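Local coordinates for protein putative polyprenyl synthetase (Streptomyces coelicolor, PDB 3NF2) that probably acts as a magnesium-dependent isoprenyl diphosphate synthase, joining isoprenoid diphosphates into longer prenyl chains, at residues V34-Y37 and W41-A44; G237-T240 and L244-R247. All blocks are in the same frame, centred on the assembly; numbering follows the deposited sequence.

Contact 1 of 2, residues V34-Y37 and W41-A44; sequences VAAY and WIDA
The C-terminal end of helix 31-38, where Ala36 and Tyr37 meet the chain folding back from Trp41 to Ala44, illustrates how a helix in this largely helical putative polyprenyl synthetase hands over to a loop. The amide of Trp41 donates to the carbonyl of Ala36 five residues earlier, with Trp41 N and Ala36 O 2.9 Å apart; the bond is noticeably bent, at 137° at the hydrogen. Side chains line up beside it. Ala36 CB lies between two neighbours, 3.9 Å from Ile42 CG1 and 4.0 Å from Trp41 CE3, on the benzo part of the indole. Ile42 CG1 takes the crowded position between its own N and carbonyl carbon (chi1 65°), and from there reaches back against the last turn of the helix, to within 3.6 Å of Tyr37 N. With CG of Tyr37 anti to its N (chi1 174°), the phenol extends along the returning chain and sets an edge against Asp43, whose CA lies in the ring plane. Ile42 O stands obliquely 3.5 Å from Tyr37 CD1, and Ala44 N, also oblique, 3.7 Å from Tyr37 CE1. Shortening Tyr37 to an alanine would probably leave the carbonyl of Asp107 without the phenol hydroxyl that bonds it and open a gap beside Asp43 and Ala44. Around the contact, Tyr37 and Ala44 both pack on Val112 of helix 109-113, Arg106 makes a cation-pi contact with the phenol, and the indole of Trp41 rests on Leu20 and Val24 of helix 5-25.

Contact 2 of 2, residues G237-T240 and L244-R247; sequences GKQT and LRQR. With SO4 (sulfate ion), chain G.
In the loop that follows the second aspartate-rich motif of the FPP/GGPP synthase sequence, Thr240 and Gln239 meet Arg245, on the short, weakly bonded helix 242-245, which ends in a Schellman motif at Arg247. The guanidinium meets Thr240 with its NE and NH2, one bond to the backbone carbonyl and one to the hydroxyl. Arg245 NE donates to Thr240 O at 2.8 Å, almost straight at 173° and nearly along the C=O axis, while Arg245 NH2 reaches Thr240 OG1 at 3.3 Å. Both acceptors lie close to the guanidinium plane, so the pair of bonds restrains its rotation. An Arg245 chain extended from CG to NE carries the group back to Thr240, just ahead of the helix. Gln239 comes from another direction, its OE1 over one guanidinium face and 3.7 Å from Arg245 NH1, with the amide and guanidinium planes inclined by 32°. Leu244 and Arg245 also pack on Phe288 of helix 285-297. A sulfate, probably from the crystallisation liquor, lies between the backbone N and side-chain NE2 of Gln239. The two amides hold it like a pincer: Gln239 N lies 2.9 Å from sulfate O4, and Gln239 NE2 lies 2.9 Å from sulfate O2.

Overall arrangement
Contact 1 comes first along the chain, with contact 2 about 200 residues later. Their centres are 25 Å apart and their nearest atoms about 16 Å, so the two do not touch, and they involve different helices, 31-38 with the loop after it, and 242-245 with the loop before it. Each is a local turn, with only three residues between its segments, at a place where a helix meets a loop. The small antiparallel pair of strands 102-103 and 106-107 lies near both: Arg106 NH2 bonds to Tyr37 O of contact 1, whereas His105, in the turn between the strands, makes a weak hydrogen bond to Gly237 O of contact 2. The hairpin thus borders both, the partly buried contact and the surface one.

Contact 1 of 2, residues V34-Y37 and W41-A44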
# COMPACT_ATOMS: atom_id res chain seq x y z
N VAL A 34 -8.64 -13.12 6.67
CA VAL A 34 -7.21 -12.98 6.93
C VAL A 34 -6.91 -11.74 7.79
O VAL A 34 -6.07 -11.80 8.70
CB VAL A 34 -6.41 -12.96 5.61
CG1 VAL A 34 -4.95 -12.64 5.85
CG2 VAL A 34 -6.53 -14.31 4.91
N ALA A 35 -7.63 -10.65 7.52
CA ALA A 35 -7.59 -9.46 8.37
C ALA A 35 -8.11 -9.77 9.77
O ALA A 35 -7.52 -9.33 10.74
CB ALA A 35 -8.39 -8.32 7.77
N ALA A 36 -9.22 -10.52 9.86
CA ALA A 36 -9.78 -10.93 11.15
C ALA A 36 -8.76 -11.71 11.97
O ALA A 36 -8.68 -11.54 13.18
CB ALA A 36 -11.07 -11.75 10.97
N TYR A 37 -7.99 -12.56 11.29
CA TYR A 37 -6.90 -13.26 11.96
C TYR A 37 -5.88 -12.25 12.46
O TYR A 37 -5.48 -12.32 13.62
CB TYR A 37 -6.22 -14.30 11.07
CG TYR A 37 -5.02 -14.89 11.78
CD1 TYR A 37 -5.19 -15.85 12.78
CD2 TYR A 37 -3.73 -14.44 11.50
CE1 TYR A 37 -4.10 -16.37 13.46
CE2 TYR A 37 -2.63 -14.95 12.19
CZ TYR A 37 -2.83 -15.92 13.17
OH TYR A 37 -1.76 -16.44 13.85
N TRP A 41 -9.55 -11.65 15.98
CA TRP A 41 -10.96 -12.03 16.11
C TRP A 41 -11.24 -13.50 15.80
O TRP A 41 -12.23 -14.08 16.27
CB TRP A 41 -11.86 -11.11 15.28
CG TRP A 41 -11.62 -9.64 15.56
CD1 TRP A 41 -11.35 -9.06 16.77
CD2 TRP A 41 -11.62 -8.58 14.60
NE1 TRP A 41 -11.17 -7.71 16.62
CE2 TRP A 41 -11.33 -7.38 15.30
CE3 TRP A 41 -11.82 -8.52 13.21
CZ2 TRP A 41 -11.25 -6.14 14.66
CZ3 TRP A 41 -11.74 -7.28 12.58
CH2 TRP A 41 -11.46 -6.11 13.30
N ILE A 42 -10.36 -14.11 14.99
CA ILE A 42 -10.42 -15.54 14.69
C ILE A 42 -9.01 -16.10 14.79
O ILE A 42 -8.04 -15.33 14.70
CB ILE A 42 -11.02 -15.87 13.27
CG1 ILE A 42 -10.13 -15.35 12.14
CG2 ILE A 42 -12.48 -15.36 13.11
CD1 ILE A 42 -10.61 -15.79 10.76
N ASP A 43 -8.88 -17.41 14.97
CA ASP A 43 -7.58 -18.08 15.08
C ASP A 43 -7.10 -18.66 13.75
O ASP A 43 -7.67 -18.35 12.70
CB ASP A 43 -7.59 -19.15 16.20
CG ASP A 43 -8.62 -20.25 15.97
OD1 ASP A 43 -9.38 -20.55 16.91
OD2 ASP A 43 -8.68 -20.83 14.86
N ALA A 44 -6.06 -19.49 13.79
CA ALA A 44 -5.40 -20.00 12.57
C ALA A 44 -6.26 -20.91 11.70
O ALA A 44 -6.04 -21.00 10.48
CB ALA A 44 -4.08 -20.69 12.93

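Contact 2 of 2, residues G237-T240 and L244-R247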
# COMPACT_ATOMS: atom_id res chain seq x y z
N GLY A 237 4.87 -8.53 29.38
CA GLY A 237 4.42 -9.74 28.69
C GLY A 237 5.55 -10.39 27.91
O GLY A 237 5.49 -11.58 27.57
N LYS A 238 6.59 -9.60 27.63
CA LYS A 238 7.76 -10.05 26.89
C LYS A 238 8.80 -10.67 27.82
O LYS A 238 8.75 -10.48 29.04
CB LYS A 238 8.39 -8.90 26.10
CG LYS A 238 7.43 -8.16 25.17
CD LYS A 238 8.15 -7.06 24.40
CE LYS A 238 7.21 -5.94 23.98
NZ LYS A 238 6.20 -6.35 22.95
N GLN A 239 9.75 -11.42 27.23
CA GLN A 239 10.90 -11.98 27.95
C GLN A 239 11.80 -10.88 28.54
O GLN A 239 11.68 -9.71 28.16
CB GLN A 239 11.75 -12.85 27.01
CG GLN A 239 11.02 -13.92 26.23
CD GLN A 239 11.94 -14.64 25.25
OE1 GLN A 239 12.85 -15.37 25.67
NE2 GLN A 239 11.72 -14.44 23.96
N THR A 240 12.70 -11.26 29.45
CA THR A 240 13.71 -10.32 29.97
C THR A 240 14.62 -9.86 28.82
O THR A 240 14.97 -10.66 27.94
CB THR A 240 14.58 -10.93 31.10
OG1 THR A 240 15.22 -12.13 30.65
CG2 THR A 240 13.76 -11.25 32.35
N LEU A 244 17.04 -6.78 23.37
CA LEU A 244 18.43 -7.20 23.20
C LEU A 244 18.54 -8.59 22.59
O LEU A 244 19.50 -8.89 21.89
CB LEU A 244 19.22 -7.12 24.51
CG LEU A 244 19.31 -5.76 25.21
CD1 LEU A 244 20.23 -5.84 26.42
CD2 LEU A 244 19.76 -4.64 24.28
N ARG A 245 17.54 -9.44 22.85
CA ARG A 245 17.43 -10.75 22.20
C ARG A 245 17.14 -10.64 20.70
O ARG A 245 17.42 -11.57 19.94
CB ARG A 245 16.34 -11.60 22.88
CG ARG A 245 16.66 -12.04 24.30
CD ARG A 245 15.49 -12.76 24.97
NE ARG A 245 15.71 -12.93 26.41
CZ ARG A 245 16.18 -14.04 26.98
NH1 ARG A 245 16.49 -15.10 26.23
NH2 ARG A 245 16.34 -14.11 28.30
N GLN A 246 16.60 -9.50 20.28
CA GLN A 246 16.26 -9.26 18.89
C GLN A 246 17.27 -8.33 18.20
O GLN A 246 17.07 -7.92 17.05
CB GLN A 246 14.84 -8.67 18.79
CG GLN A 246 13.71 -9.68 19.03
CD GLN A 246 12.32 -9.02 19.10
OE1 GLN A 246 12.19 -7.80 19.01
NE2 GLN A 246 11.28 -9.84 19.27
N ARG A 247 18.29 -7.95 18.95
CA ARG A 247 19.36 -7.07 18.52
C ARG A 247 18.94 -5.73 17.99
O ARG A 247 19.53 -5.24 17.06
CB ARG A 247 20.28 -7.72 17.51
CG ARG A 247 20.97 -8.93 17.99
CD ARG A 247 21.87 -9.47 16.95
NE ARG A 247 21.77 -10.92 16.84
CZ ARG A 247 21.21 -11.56 15.83
NH1 ARG A 247 20.68 -10.89 14.83
NH2 ARG A 247 21.16 -12.86 15.81
S SO4 G . 8.93 -12.09 23.62
O1 SO4 G . 8.08 -11.27 22.75
O2 SO4 G . 9.12 -13.43 23.05
O3 SO4 G . 10.21 -11.40 23.80
O4 SO4 G . 8.28 -12.31 24.91